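Local coordinates for 5-cytosine DNA methyltransferase (Entamoeba histolytica, PDB 3QV2), which binds S-adenosyl-L-homocysteine and, as a DNMT2-like member of its family, probably transfers methyl groups to carbon 5 of cytosine in tRNA or DNA, at residues I157-I162 against A315-Y320. Residues are numbered along the deposited sequence; the frame is centred on the assembly and turned at random.
Sequences IICSPI and AQLMEY
Leu317 of helix 311-321 reaches across to strand 153-159 and meets Ile157 and Cys159, two residues whose side chains leave the same face of the strand. The contact is apolar, and its closer part is methyl against methyl: Ile157 CG2 sits before the fork of the leucine, 3.9 Å from Leu317 CD1 and 4.1 Å from Leu317 CD2. With CG1 of Ile157 anti to the backbone N (chi1 -174°), the longer branch runs off to one side and the short CG2 branch is left to face the helix. Cys159 adds a looser touch, its SG lying 4.4 Å from Leu317 CD1. The CA atoms of Ile157 and Leu317 stay 9.0 Å apart, the gap being bridged by side chains alone. Tyr174 of strand 172-178 packs against both Leu317 and Cys159, and Val313, one turn earlier on the helix, also touches Cys159. Backbone hydrogen bonds between Ile157 and Tyr174 and between Cys159 and Arg172 tie the strand into the sheet. This is helix-on-sheet packing in the Rossmann-like class I methyltransferase fold: helix 311-321, the last in the chain, packs on one face of the mixed sheet near its edge, over strands 172-178 and 153-159, the latter one of its two edge strands, away from the cofactor site.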
loop_
_atom_site.group_PDB
_atom_site.type_symbol
_atom_site.label_atom_id
_atom_site.label_comp_id
_atom_site.label_asym_id
_atom_site.label_seq_id
_atom_site.Cartn_x
_atom_site.Cartn_y
_atom_site.Cartn_z
ATOM N N ILE A 157 -7.111 10.245 7.677
ATOM C CA ILE A 157 -5.896 10.393 8.466
ATOM C C ILE A 157 -4.643 10.233 7.614
ATOM O O ILE A 157 -4.592 9.394 6.716
ATOM C CB ILE A 157 -5.845 9.375 9.627
ATOM C CG1 ILE A 157 -4.636 9.647 10.526
ATOM C CG2 ILE A 157 -5.805 7.951 9.091
ATOM C CD1 ILE A 157 -4.506 8.686 11.688
ATOM N N ILE A 158 -3.642 11.057 7.900
ATOM C CA ILE A 158 -2.323 10.907 7.305
ATOM C C ILE A 158 -1.376 10.382 8.376
ATOM O O ILE A 158 -1.123 11.061 9.371
ATOM C CB ILE A 158 -1.786 12.246 6.770
ATOM C CG1 ILE A 158 -2.657 12.749 5.620
ATOM C CG2 ILE A 158 -0.342 12.099 6.321
ATOM C CD1 ILE A 158 -2.167 14.045 5.006
ATOM N N CYS A 159 -0.863 9.172 8.181
ATOM C CA CYS A 159 0.016 8.565 9.174
ATOM C C CYS A 159 1.049 7.639 8.541
ATOM O O CYS A 159 0.967 7.317 7.358
ATOM C CB CYS A 159 -0.802 7.806 10.221
ATOM S SG CYS A 159 -1.733 6.405 9.566
ATOM N N SER A 160 2.016 7.212 9.348
ATOM C CA SER A 160 3.103 6.362 8.878
ATOM C C SER A 160 3.242 5.141 9.784
ATOM O O SER A 160 2.871 5.192 10.957
ATOM C CB SER A 160 4.413 7.154 8.850
ATOM O OG SER A 160 5.493 6.361 8.394
ATOM N N PRO A 161 3.766 4.032 9.239
ATOM C CA PRO A 161 3.953 2.802 10.019
ATOM C C PRO A 161 4.766 3.023 11.294
ATOM O O PRO A 161 4.542 2.329 12.285
ATOM C CB PRO A 161 4.718 1.895 9.053
ATOM C CG PRO A 161 4.289 2.354 7.704
ATOM C CD PRO A 161 4.128 3.845 7.823
ATOM N N ILE A 162 5.694 3.974 11.267
ATOM C CA ILE A 162 6.511 4.260 12.442
ATOM C C ILE A 162 5.651 4.753 13.601
ATOM O O ILE A 162 6.023 4.616 14.767
ATOM C CB ILE A 162 7.600 5.308 12.143
ATOM C CG1 ILE A 162 6.969 6.663 11.821
ATOM C CG2 ILE A 162 8.491 4.840 11.003
ATOM C CD1 ILE A 162 7.969 7.798 11.745
ATOM N N ALA A 315 -4.637 -2.302 8.712
ATOM C CA ALA A 315 -5.345 -3.234 9.582
ATOM C C ALA A 315 -6.012 -2.493 10.733
ATOM O O ALA A 315 -7.175 -2.738 11.051
ATOM C CB ALA A 315 -4.398 -4.297 10.111
ATOM N N GLN A 316 -5.271 -1.580 11.353
ATOM C CA GLN A 316 -5.799 -0.813 12.475
ATOM C C GLN A 316 -6.897 0.153 12.041
ATOM O O GLN A 316 -7.889 0.332 12.747
ATOM C CB GLN A 316 -4.680 -0.051 13.190
ATOM C CG GLN A 316 -3.673 -0.944 13.891
ATOM C CD GLN A 316 -2.844 -0.193 14.913
ATOM O OE1 GLN A 316 -3.231 0.881 15.373
ATOM N NE2 GLN A 316 -1.698 -0.756 15.276
ATOM N N LEU A 317 -6.719 0.771 10.879
ATOM C CA LEU A 317 -7.686 1.742 10.378
ATOM C C LEU A 317 -8.983 1.072 9.933
ATOM O O LEU A 317 -10.064 1.642 10.074
ATOM C CB LEU A 317 -7.082 2.559 9.234
ATOM C CG LEU A 317 -5.822 3.343 9.608
ATOM C CD1 LEU A 317 -5.314 4.139 8.422
ATOM C CD2 LEU A 317 -6.098 4.258 10.793
ATOM N N MET A 318 -8.872 -0.137 9.395
ATOM C CA MET A 318 -10.049 -0.894 8.988
ATOM C C MET A 318 -10.867 -1.313 10.204
ATOM O O MET A 318 -12.096 -1.270 10.180
ATOM C CB MET A 318 -9.651 -2.122 8.169
ATOM C CG MET A 318 -9.202 -1.808 6.751
ATOM S SD MET A 318 -8.886 -3.304 5.795
ATOM C CE MET A 318 -8.643 -2.622 4.155
ATOM N N GLU A 319 -10.176 -1.716 11.266
ATOM C CA GLU A 319 -10.836 -2.083 12.511
ATOM C C GLU A 319 -11.683 -0.919 13.016
ATOM O O GLU A 319 -12.742 -1.117 13.613
ATOM C CB GLU A 319 -9.806 -2.495 13.563
ATOM C CG GLU A 319 -9.063 -3.780 13.224
ATOM C CD GLU A 319 -7.828 -3.987 14.079
ATOM O OE1 GLU A 319 -7.531 -3.116 14.924
ATOM O OE2 GLU A 319 -7.152 -5.022 13.903
ATOM N N TYR A 320 -11.212 0.297 12.760
ATOM C CA TYR A 320 -11.962 1.496 13.107
ATOM C C TYR A 320 -13.154 1.669 12.171
ATOM O O TYR A 320 -14.287 1.850 12.619
ATOM C CB TYR A 320 -11.056 2.725 13.045
ATOM C CG TYR A 320 -11.762 4.032 13.327
ATOM C CD1 TYR A 320 -12.233 4.328 14.599
ATOM C CD2 TYR A 320 -11.945 4.974 12.324
ATOM C CE1 TYR A 320 -12.876 5.523 14.861
ATOM C CE2 TYR A 320 -12.585 6.172 12.577
ATOM C CZ TYR A 320 -13.047 6.441 13.848
ATOM O OH TYR A 320 -13.685 7.634 14.104
#